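Local coordinates for protein CaaX farnesyltransferase beta subunit Ram1 (Aspergillus fumigatus, PDB 4L9P) that probably transfers, with its alpha-subunit partner, a farnesyl group from farnesyl diphosphate to a cysteine near the C terminus of target proteins, binding the peptide and a zinc ion, at residues B[444-454]-B[463-472]; B[156-166]-B[491-501]. All coordinates share one frame; numbering follows the deposited sequence.

Contact 1 (B[444-454]-B[463-472]); sequences VQYYHYCTDSS and SAFSWKHDPN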
loop_
_atom_site.group_PDB
_atom_site.type_symbol
_atom_site.label_atom_id
_atom_site.label_comp_id
_atom_site.label_asym_id
_atom_site.label_seq_id
_atom_site.Cartn_x
_atom_site.Cartn_y
_atom_site.Cartn_z
ATOM N N VAL B 444 -2.200 14.815 10.142
ATOM C CA VAL B 444 -2.895 15.061 11.419
ATOM C C VAL B 444 -3.052 16.545 11.749
ATOM O O VAL B 444 -3.860 16.901 12.624
ATOM C CB VAL B 444 -2.260 14.352 12.635
ATOM C CG1 VAL B 444 -2.092 12.839 12.436
ATOM C CG2 VAL B 444 -0.972 14.951 13.067
ATOM N N GLN B 445 -2.293 17.371 11.070
ATOM C CA GLN B 445 -2.302 18.817 11.358
ATOM C C GLN B 445 -3.292 19.588 10.517
ATOM O O GLN B 445 -3.345 20.824 10.656
ATOM C CB GLN B 445 -0.891 19.343 11.151
ATOM C CG GLN B 445 0.098 18.703 12.076
ATOM C CD GLN B 445 1.548 19.090 11.739
ATOM O OE1 GLN B 445 1.861 19.509 10.613
ATOM N NE2 GLN B 445 2.449 18.888 12.701
ATOM N N TYR B 446 -4.042 18.947 9.617
ATOM C CA TYR B 446 -4.988 19.658 8.760
ATOM C C TYR B 446 -6.320 18.967 8.691
ATOM O O TYR B 446 -6.396 17.720 8.778
ATOM C CB TYR B 446 -4.453 19.738 7.286
ATOM C CG TYR B 446 -3.240 20.610 7.257
ATOM C CD1 TYR B 446 -3.408 21.991 7.151
ATOM C CD2 TYR B 446 -1.939 20.091 7.413
ATOM C CE1 TYR B 446 -2.324 22.857 7.273
ATOM C CE2 TYR B 446 -0.802 20.927 7.497
ATOM C CZ TYR B 446 -1.020 22.307 7.473
ATOM O OH TYR B 446 0.037 23.149 7.640
ATOM N N TYR B 447 -7.360 19.777 8.486
ATOM C CA TYR B 447 -8.631 19.292 7.919
ATOM C C TYR B 447 -8.398 19.217 6.400
ATOM O O TYR B 447 -8.026 20.248 5.785
ATOM C CB TYR B 447 -9.729 20.338 8.176
ATOM C CG TYR B 447 -10.043 20.565 9.649
ATOM C CD1 TYR B 447 -10.847 19.677 10.329
ATOM C CD2 TYR B 447 -9.598 21.709 10.331
ATOM C CE1 TYR B 447 -11.175 19.886 11.670
ATOM C CE2 TYR B 447 -9.902 21.928 11.671
ATOM C CZ TYR B 447 -10.690 21.000 12.339
ATOM O OH TYR B 447 -11.014 21.202 13.669
ATOM N N HIS B 448 -8.566 18.023 5.807
ATOM C CA HIS B 448 -8.475 17.908 4.357
ATOM C C HIS B 448 -9.875 17.482 3.911
ATOM O O HIS B 448 -10.426 16.503 4.413
ATOM C CB HIS B 448 -7.489 16.748 3.998
ATOM C CG HIS B 448 -6.050 17.147 4.159
ATOM N ND1 HIS B 448 -5.454 18.166 3.429
ATOM C CD2 HIS B 448 -5.064 16.624 4.955
ATOM C CE1 HIS B 448 -4.172 18.260 3.787
ATOM N NE2 HIS B 448 -3.907 17.330 4.703
ATOM N N TYR B 449 -10.442 18.177 2.942
ATOM C CA TYR B 449 -11.818 17.874 2.498
ATOM C C TYR B 449 -11.995 18.267 1.053
ATOM O O TYR B 449 -11.183 19.038 0.515
ATOM C CB TYR B 449 -12.824 18.658 3.377
ATOM C CG TYR B 449 -12.526 20.121 3.465
ATOM C CD1 TYR B 449 -11.691 20.636 4.453
ATOM C CD2 TYR B 449 -13.092 21.008 2.561
ATOM C CE1 TYR B 449 -11.394 22.005 4.500
ATOM C CE2 TYR B 449 -12.817 22.383 2.636
ATOM C CZ TYR B 449 -11.964 22.854 3.579
ATOM O OH TYR B 449 -11.737 24.216 3.619
ATOM N N CYS B 450 -12.992 17.692 0.373
ATOM C CA CYS B 450 -13.203 18.023 -1.043
ATOM C C CYS B 450 -14.395 19.010 -1.129
ATOM O O CYS B 450 -15.245 19.089 -0.236
ATOM C CB CYS B 450 -13.365 16.737 -1.904
ATOM S SG CYS B 450 -14.798 15.761 -1.440
ATOM N N THR B 451 -14.417 19.803 -2.182
ATOM C CA THR B 451 -15.342 20.926 -2.302
ATOM C C THR B 451 -15.989 20.921 -3.684
ATOM O O THR B 451 -15.685 20.073 -4.517
ATOM C CB THR B 451 -14.601 22.268 -2.097
ATOM O OG1 THR B 451 -13.785 22.533 -3.258
ATOM C CG2 THR B 451 -13.764 22.287 -0.811
ATOM N N ASP B 452 -16.899 21.865 -3.896
ATOM C CA ASP B 452 -17.536 22.046 -5.198
ATOM C C ASP B 452 -16.779 23.051 -6.060
ATOM O O ASP B 452 -17.315 23.533 -7.078
ATOM C CB ASP B 452 -19.008 22.486 -5.022
ATOM C CG ASP B 452 -19.165 23.819 -4.242
ATOM O OD1 ASP B 452 -18.153 24.373 -3.782
ATOM O OD2 ASP B 452 -20.324 24.314 -4.068
ATOM N N SER B 453 -15.555 23.379 -5.645
ATOM C CA SER B 453 -14.712 24.326 -6.362
ATOM C C SER B 453 -13.414 23.714 -6.823
ATOM O O SER B 453 -12.549 23.426 -6.011
ATOM C CB SER B 453 -14.424 25.523 -5.446
ATOM O OG SER B 453 -13.763 26.532 -6.191
ATOM N N SER B 454 -13.293 23.480 -8.122
ATOM C CA SER B 454 -12.122 22.792 -8.632
ATOM C C SER B 454 -11.180 23.678 -9.368
ATOM O O SER B 454 -11.629 24.599 -10.025
ATOM C CB SER B 454 -12.560 21.607 -9.515
ATOM O OG SER B 454 -11.424 20.906 -10.030
ATOM N N SER B 463 -13.217 16.423 -9.053
ATOM C CA SER B 463 -13.220 16.343 -7.608
ATOM C C SER B 463 -11.792 16.269 -7.059
ATOM O O SER B 463 -11.460 16.873 -6.032
ATOM C CB SER B 463 -14.044 15.120 -7.199
ATOM O OG SER B 463 -14.038 14.963 -5.790
ATOM N N ALA B 464 -10.926 15.545 -7.754
ATOM C CA ALA B 464 -9.533 15.401 -7.283
ATOM C C ALA B 464 -8.830 16.725 -7.184
ATOM O O ALA B 464 -7.918 16.866 -6.387
ATOM C CB ALA B 464 -8.720 14.492 -8.232
ATOM N N PHE B 465 -9.254 17.686 -8.007
ATOM C CA PHE B 465 -8.661 19.033 -7.979
ATOM C C PHE B 465 -9.480 20.026 -7.157
ATOM O O PHE B 465 -9.278 21.258 -7.280
ATOM C CB PHE B 465 -8.332 19.529 -9.396
ATOM C CG PHE B 465 -7.225 18.707 -10.050
ATOM C CD1 PHE B 465 -5.896 18.903 -9.658
ATOM C CD2 PHE B 465 -7.501 17.705 -10.981
ATOM C CE1 PHE B 465 -4.860 18.118 -10.187
ATOM C CE2 PHE B 465 -6.437 16.903 -11.512
ATOM C CZ PHE B 465 -5.148 17.127 -11.113
ATOM N N SER B 466 -10.388 19.507 -6.341
ATOM C CA SER B 466 -11.264 20.334 -5.510
ATOM C C SER B 466 -10.853 20.271 -4.043
ATOM O O SER B 466 -11.463 20.936 -3.200
ATOM C CB SER B 466 -12.709 19.868 -5.670
ATOM O OG SER B 466 -12.958 18.712 -4.880
ATOM N N TRP B 467 -9.842 19.457 -3.674
ATOM C CA TRP B 467 -9.460 19.310 -2.267
ATOM C C TRP B 467 -8.838 20.584 -1.722
ATOM O O TRP B 467 -7.996 21.214 -2.371
ATOM C CB TRP B 467 -8.443 18.137 -2.167
ATOM C CG TRP B 467 -9.095 16.794 -2.293
ATOM C CD1 TRP B 467 -9.485 16.155 -3.465
ATOM C CD2 TRP B 467 -9.541 15.966 -1.209
ATOM N NE1 TRP B 467 -10.088 14.945 -3.147
ATOM C CE2 TRP B 467 -10.149 14.802 -1.790
ATOM C CE3 TRP B 467 -9.434 16.058 0.191
ATOM C CZ2 TRP B 467 -10.622 13.742 -1.016
ATOM C CZ3 TRP B 467 -9.961 15.026 0.966
ATOM C CH2 TRP B 467 -10.565 13.901 0.360
ATOM N N LYS B 468 -9.291 20.943 -0.521
ATOM C CA LYS B 468 -8.834 22.138 0.191
ATOM C C LYS B 468 -8.454 21.749 1.595
ATOM O O LYS B 468 -8.671 20.602 2.017
ATOM C CB LYS B 468 -9.929 23.240 0.168
ATOM C CG LYS B 468 -10.156 23.669 -1.307
ATOM C CD LYS B 468 -10.750 24.986 -1.475
ATOM C CE LYS B 468 -11.285 25.218 -2.907
ATOM N NZ LYS B 468 -10.336 25.083 -4.071
ATOM N N HIS B 469 -7.872 22.689 2.326
ATOM C CA HIS B 469 -7.361 22.331 3.657
ATOM C C HIS B 469 -7.522 23.515 4.589
ATOM O O HIS B 469 -7.506 24.692 4.146
ATOM C CB HIS B 469 -5.876 21.929 3.599
ATOM C CG HIS B 469 -5.024 22.881 2.833
ATOM N ND1 HIS B 469 -4.473 24.011 3.417
ATOM C CD2 HIS B 469 -4.622 22.895 1.540
ATOM C CE1 HIS B 469 -3.804 24.695 2.507
ATOM N NE2 HIS B 469 -3.861 24.036 1.360
ATOM N N ASP B 470 -7.748 23.210 5.855
ATOM C CA ASP B 470 -7.763 24.220 6.946
ATOM C C ASP B 470 -6.842 23.677 8.023
ATOM O O ASP B 470 -6.731 22.449 8.204
ATOM C CB ASP B 470 -9.157 24.375 7.659
ATOM C CG ASP B 470 -10.350 24.732 6.715
ATOM O OD1 ASP B 470 -11.512 24.511 7.095
ATOM O OD2 ASP B 470 -10.152 25.188 5.630
ATOM N N PRO B 471 -6.157 24.523 8.788
ATOM C CA PRO B 471 -5.329 23.958 9.856
ATOM C C PRO B 471 -6.164 23.342 10.961
ATOM O O PRO B 471 -7.198 23.892 11.342
ATOM C CB PRO B 471 -4.480 25.148 10.387
ATOM C CG PRO B 471 -5.063 26.272 9.819
ATOM C CD PRO B 471 -6.000 25.980 8.684
ATOM N N ASN B 472 -5.696 22.236 11.498
ATOM C CA ASN B 472 -6.291 21.707 12.722
ATOM C C ASN B 472 -5.269 21.978 13.818
ATOM O O ASN B 472 -4.254 21.299 13.950
ATOM C CB ASN B 472 -6.585 20.224 12.566
ATOM C CG ASN B 472 -7.550 19.771 13.584
ATOM O OD1 ASN B 472 -7.762 20.475 14.548
ATOM N ND2 ASN B 472 -8.158 18.623 13.386
HETATM O O HOH W 1 -6.968 18.616 1.091
HETATM O O HOH W 2 -15.605 17.031 -4.736
HETATM O O HOH W 3 -11.218 26.751 -6.077
#

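Contact 2 (B[156-166]-B[491-501]); sequences YWALAGLCLLG and LVPFHPIFVIP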
loop_
_atom_site.group_PDB
_atom_site.type_symbol
_atom_site.label_atom_id
_atom_site.label_comp_id
_atom_site.label_asym_id
_atom_site.label_seq_id
_atom_site.Cartn_x
_atom_site.Cartn_y
_atom_site.Cartn_z
ATOM N N TYR B 156 12.126 11.917 -5.301
ATOM C CA TYR B 156 10.812 12.267 -4.796
ATOM C C TYR B 156 10.777 12.291 -3.266
ATOM O O TYR B 156 10.241 13.241 -2.692
ATOM C CB TYR B 156 9.756 11.295 -5.349
ATOM C CG TYR B 156 8.454 11.441 -4.592
ATOM C CD1 TYR B 156 7.587 12.584 -4.753
ATOM C CD2 TYR B 156 8.088 10.452 -3.667
ATOM C CE1 TYR B 156 6.414 12.705 -3.941
ATOM C CE2 TYR B 156 6.924 10.580 -2.868
ATOM C CZ TYR B 156 6.091 11.694 -3.047
ATOM O OH TYR B 156 4.963 11.801 -2.289
ATOM N N TRP B 157 11.251 11.231 -2.611
ATOM C CA TRP B 157 11.122 11.169 -1.134
ATOM C C TRP B 157 11.842 12.340 -0.497
ATOM O O TRP B 157 11.361 12.949 0.498
ATOM C CB TRP B 157 11.762 9.865 -0.576
ATOM C CG TRP B 157 10.992 8.636 -1.027
ATOM C CD1 TRP B 157 9.632 8.513 -1.156
ATOM C CD2 TRP B 157 11.543 7.356 -1.323
ATOM N NE1 TRP B 157 9.323 7.236 -1.593
ATOM C CE2 TRP B 157 10.477 6.514 -1.697
ATOM C CE3 TRP B 157 12.867 6.850 -1.344
ATOM C CZ2 TRP B 157 10.681 5.177 -2.089
ATOM C CZ3 TRP B 157 13.070 5.506 -1.731
ATOM C CH2 TRP B 157 11.968 4.709 -2.093
ATOM N N ALA B 158 13.029 12.680 -1.011
ATOM C CA ALA B 158 13.803 13.804 -0.424
ATOM C C ALA B 158 13.094 15.132 -0.719
ATOM O O ALA B 158 12.961 15.965 0.195
ATOM C CB ALA B 158 15.223 13.793 -0.976
ATOM N N LEU B 159 12.646 15.374 -1.963
ATOM C CA LEU B 159 11.970 16.663 -2.222
ATOM C C LEU B 159 10.685 16.779 -1.397
ATOM O O LEU B 159 10.385 17.871 -0.892
ATOM C CB LEU B 159 11.634 16.797 -3.708
ATOM C CG LEU B 159 12.848 16.944 -4.616
ATOM C CD1 LEU B 159 12.378 16.867 -6.080
ATOM C CD2 LEU B 159 13.588 18.301 -4.305
ATOM N N ALA B 160 9.916 15.712 -1.315
ATOM C CA ALA B 160 8.689 15.742 -0.532
ATOM C C ALA B 160 8.992 16.051 0.943
ATOM O O ALA B 160 8.325 16.921 1.534
ATOM C CB ALA B 160 7.964 14.372 -0.624
ATOM N N GLY B 161 9.996 15.403 1.551
ATOM C CA GLY B 161 10.347 15.727 2.943
ATOM C C GLY B 161 10.793 17.173 3.118
ATOM O O GLY B 161 10.393 17.823 4.073
ATOM N N LEU B 162 11.613 17.649 2.190
ATOM C CA LEU B 162 12.036 19.061 2.243
ATOM C C LEU B 162 10.843 20.007 2.113
ATOM O O LEU B 162 10.765 21.033 2.822
ATOM C CB LEU B 162 13.049 19.338 1.138
ATOM C CG LEU B 162 14.369 18.583 1.309
ATOM C CD1 LEU B 162 15.246 18.734 0.004
ATOM C CD2 LEU B 162 15.133 19.043 2.548
ATOM N N CYS B 163 9.919 19.752 1.180
ATOM C CA CYS B 163 8.686 20.556 1.071
ATOM C C CYS B 163 7.869 20.513 2.349
ATOM O O CYS B 163 7.461 21.590 2.844
ATOM C CB CYS B 163 7.790 20.124 -0.104
ATOM S SG CYS B 163 8.419 20.515 -1.713
ATOM N N LEU B 164 7.653 19.341 2.922
ATOM C CA LEU B 164 6.897 19.248 4.170
ATOM C C LEU B 164 7.503 20.134 5.264
ATOM O O LEU B 164 6.806 20.814 5.980
ATOM C CB LEU B 164 6.878 17.776 4.616
ATOM C CG LEU B 164 5.881 16.964 3.752
ATOM C CD1 LEU B 164 6.272 15.462 3.860
ATOM C CD2 LEU B 164 4.470 17.136 4.275
ATOM N N LEU B 165 8.825 20.097 5.356
ATOM C CA LEU B 165 9.552 20.869 6.363
ATOM C C LEU B 165 9.662 22.361 6.021
ATOM O O LEU B 165 10.255 23.112 6.808
ATOM C CB LEU B 165 10.957 20.280 6.525
ATOM C CG LEU B 165 10.928 18.962 7.301
ATOM C CD1 LEU B 165 12.219 18.209 7.072
ATOM C CD2 LEU B 165 10.712 19.175 8.847
ATOM N N GLY B 166 9.107 22.784 4.892
ATOM C CA GLY B 166 8.994 24.218 4.622
ATOM C C GLY B 166 10.091 24.780 3.777
ATOM O O GLY B 166 10.211 26.037 3.712
ATOM N N LEU B 491 3.883 21.229 9.640
ATOM C CA LEU B 491 4.402 21.017 8.301
ATOM C C LEU B 491 3.466 21.568 7.257
ATOM O O LEU B 491 2.297 21.867 7.548
ATOM C CB LEU B 491 4.510 19.468 8.117
ATOM C CG LEU B 491 5.457 18.776 9.111
ATOM C CD1 LEU B 491 5.426 17.227 8.875
ATOM C CD2 LEU B 491 6.894 19.302 8.980
ATOM N N VAL B 492 3.967 21.702 6.030
ATOM C CA VAL B 492 3.137 22.140 4.919
ATOM C C VAL B 492 2.071 21.089 4.627
ATOM O O VAL B 492 2.354 19.905 4.700
ATOM C CB VAL B 492 4.088 22.380 3.727
ATOM C CG1 VAL B 492 3.426 22.456 2.407
ATOM C CG2 VAL B 492 5.078 23.540 4.033
ATOM N N PRO B 493 0.842 21.486 4.275
ATOM C CA PRO B 493 -0.206 20.475 3.944
ATOM C C PRO B 493 0.135 19.784 2.596
ATOM O O PRO B 493 0.676 20.412 1.668
ATOM C CB PRO B 493 -1.501 21.308 3.821
ATOM C CG PRO B 493 -1.008 22.731 3.545
ATOM C CD PRO B 493 0.383 22.885 4.207
ATOM N N PHE B 494 -0.179 18.481 2.511
ATOM C CA PHE B 494 -0.056 17.724 1.270
ATOM C C PHE B 494 -1.425 17.278 0.784
ATOM O O PHE B 494 -2.338 16.993 1.568
ATOM C CB PHE B 494 0.812 16.493 1.476
ATOM C CG PHE B 494 2.259 16.636 1.087
ATOM C CD1 PHE B 494 2.926 17.878 1.135
ATOM C CD2 PHE B 494 2.934 15.492 0.682
ATOM C CE1 PHE B 494 4.287 17.962 0.765
ATOM C CE2 PHE B 494 4.264 15.542 0.314
ATOM C CZ PHE B 494 4.982 16.799 0.352
ATOM N N HIS B 495 -1.555 17.216 -0.519
ATOM C CA HIS B 495 -2.803 16.742 -1.109
ATOM C C HIS B 495 -2.951 15.240 -0.817
ATOM O O HIS B 495 -2.028 14.465 -1.054
ATOM C CB HIS B 495 -2.660 16.941 -2.625
ATOM C CG HIS B 495 -3.933 16.807 -3.384
ATOM N ND1 HIS B 495 -4.597 15.604 -3.533
ATOM C CD2 HIS B 495 -4.695 17.746 -3.994
ATOM C CE1 HIS B 495 -5.702 15.798 -4.239
ATOM N NE2 HIS B 495 -5.804 17.108 -4.502
ATOM N N PRO B 496 -4.086 14.813 -0.281
ATOM C CA PRO B 496 -4.171 13.379 0.112
ATOM C C PRO B 496 -4.136 12.376 -1.047
ATOM O O PRO B 496 -3.809 11.221 -0.798
ATOM C CB PRO B 496 -5.469 13.239 0.858
ATOM C CG PRO B 496 -6.133 14.607 0.715
ATOM C CD PRO B 496 -5.223 15.644 0.117
ATOM N N ILE B 497 -4.482 12.785 -2.267
ATOM C CA ILE B 497 -4.377 11.849 -3.399
ATOM C C ILE B 497 -2.995 11.951 -4.070
ATOM O O ILE B 497 -2.400 10.926 -4.380
ATOM C CB ILE B 497 -5.413 12.203 -4.490
ATOM C CG1 ILE B 497 -6.809 12.047 -3.927
ATOM C CG2 ILE B 497 -5.233 11.331 -5.721
ATOM C CD1 ILE B 497 -7.915 12.494 -4.919
ATOM N N PHE B 498 -2.474 13.174 -4.283
ATOM C CA PHE B 498 -1.253 13.345 -5.111
ATOM C C PHE B 498 0.002 13.318 -4.272
ATOM O O PHE B 498 1.111 13.170 -4.817
ATOM C CB PHE B 498 -1.305 14.643 -5.919
ATOM C CG PHE B 498 -2.459 14.640 -6.924
ATOM C CD1 PHE B 498 -2.505 13.656 -7.917
ATOM C CD2 PHE B 498 -3.542 15.563 -6.814
ATOM C CE1 PHE B 498 -3.539 13.608 -8.830
ATOM C CE2 PHE B 498 -4.606 15.526 -7.745
ATOM C CZ PHE B 498 -4.606 14.545 -8.781
ATOM N N VAL B 499 -0.110 13.505 -2.946
ATOM C CA VAL B 499 1.082 13.367 -2.073
ATOM C C VAL B 499 2.214 14.341 -2.427
ATOM O O VAL B 499 3.400 14.016 -2.416
ATOM C CB VAL B 499 1.576 11.882 -1.914
ATOM C CG1 VAL B 499 2.240 11.748 -0.525
ATOM C CG2 VAL B 499 0.423 10.893 -2.001
ATOM N N ILE B 500 1.792 15.579 -2.710
ATOM C CA ILE B 500 2.623 16.755 -2.922
ATOM C C ILE B 500 1.789 17.944 -2.470
ATOM O O ILE B 500 0.585 17.824 -2.254
ATOM C CB ILE B 500 2.993 16.925 -4.456
ATOM C CG1 ILE B 500 1.754 16.821 -5.365
ATOM C CG2 ILE B 500 4.098 15.918 -4.868
ATOM C CD1 ILE B 500 2.087 17.183 -6.847
ATOM N N PRO B 501 2.403 19.123 -2.332
ATOM C CA PRO B 501 1.584 20.272 -1.923
ATOM C C PRO B 501 0.451 20.542 -2.927
ATOM O O PRO B 501 0.611 20.360 -4.158
ATOM C CB PRO B 501 2.588 21.425 -1.936
ATOM C CG PRO B 501 3.933 20.745 -1.681
ATOM C CD PRO B 501 3.844 19.416 -2.405
#

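Contact 1 (B[444-454]-B[463-472])
Y449 sets its ring between its own backbone N and carbonyl carbon (chi1 52°), which swings the phenol across the strand pair to D470; N472, with CG opposite its backbone N (chi1 -162°), lays its amide over the ring of Y447. In the conformer described, one of two for D470, Y449 OH donates to D470 OD2 at 2.7 Å, meeting the carboxylate from above its plane, while K468 O lies over one face of the Y449 ring. The N472 amide and the Y447 ring, each in one of two conformers, are stacked with planes 14° apart, and in these conformers N472 CB adds a CH-pi contact over the same ring. Strands 446-449 and 468-471 form an antiparallel two-stranded ladder: Y447 and D470 exchange backbone bonds, as do Y449 and K468, and N472 N extends the series to Q445 O. A water joins H448 ND1 to K468 O. Beyond the ladder, T451 OG1 donates to S466 O at 2.8 Å on a lone pair in the carbonyl plane and accepts from S453 N, making an ST turn. Strand 446-449 comes directly after helix 431-444, and strand 468-471 returns antiparallel beside it; W467 packs on L378 and A381 of helix 375-384 and on P328 of helix 328-335, while N472 touches R403 of helix 403-413.

Contact 2 (B[156-166]-B[491-501])
F494 is sandwiched: L164 CD2 lies over one face, 3.7 Å from the ring centroid in a CH-pi contact, and CA of I500 from its own loop covers the opposite face. C163 CB comes to the edge of this ring at F494 CE1, and A160 CB packs against F494 CZ at 4.0 Å. The Y156 ring carries A160 CB over one face and has V499 O at its edge, in plane. With CG opposite the backbone N (chi1 167°), Y156 reaches from the helix so that its OH donates to V499 O at 2.7 Å, on a lone pair in the carbonyl plane. At the helix C-terminus, V492 N donates to L164 O at 3.0 Å with an N-H...O angle of 165°, also on a lone pair, giving this late helical carbonyl a partner from the loop. V492 CG2 packs against C163 O, and the L165 and L491 side chains run side by side, L165 CD2 to L491 CD2 at 3.8 Å. Helix 151-164 ends in a Schellman motif at G166, whose phi is positive. The loop before helix 502-513 thus packs on helix 151-164 of the alpha-alpha toroid domain, a helix that also meets helix 200-213 through Y156 and helix 431-444 through Y156, A160 and L164; V499 lies about 8 Å, side chain to ligand, from the bound farnesyl analogue.

From the N terminus, segment 156-166, on helix 151-164, comes first and meets the loop 491-501 across 324 intervening residues, so contact 2 closes a long loop that spans most of the toroid. Contact 1 is nested inside it: 444-454 follows helix 431-444 and pairs with 463-472 after a gap of eight residues. The chain then returns through 491-501 and enters helix 502-513. Contact 1 touches this last loop, which belongs to contact 2: Y446 OH probably bonds to L491 O at 2.6 Å and Q445 OE1 to L491 N at 2.8 Å. Their centres are 15 Å apart, and the loop thereby joins the small sheet to the early helix.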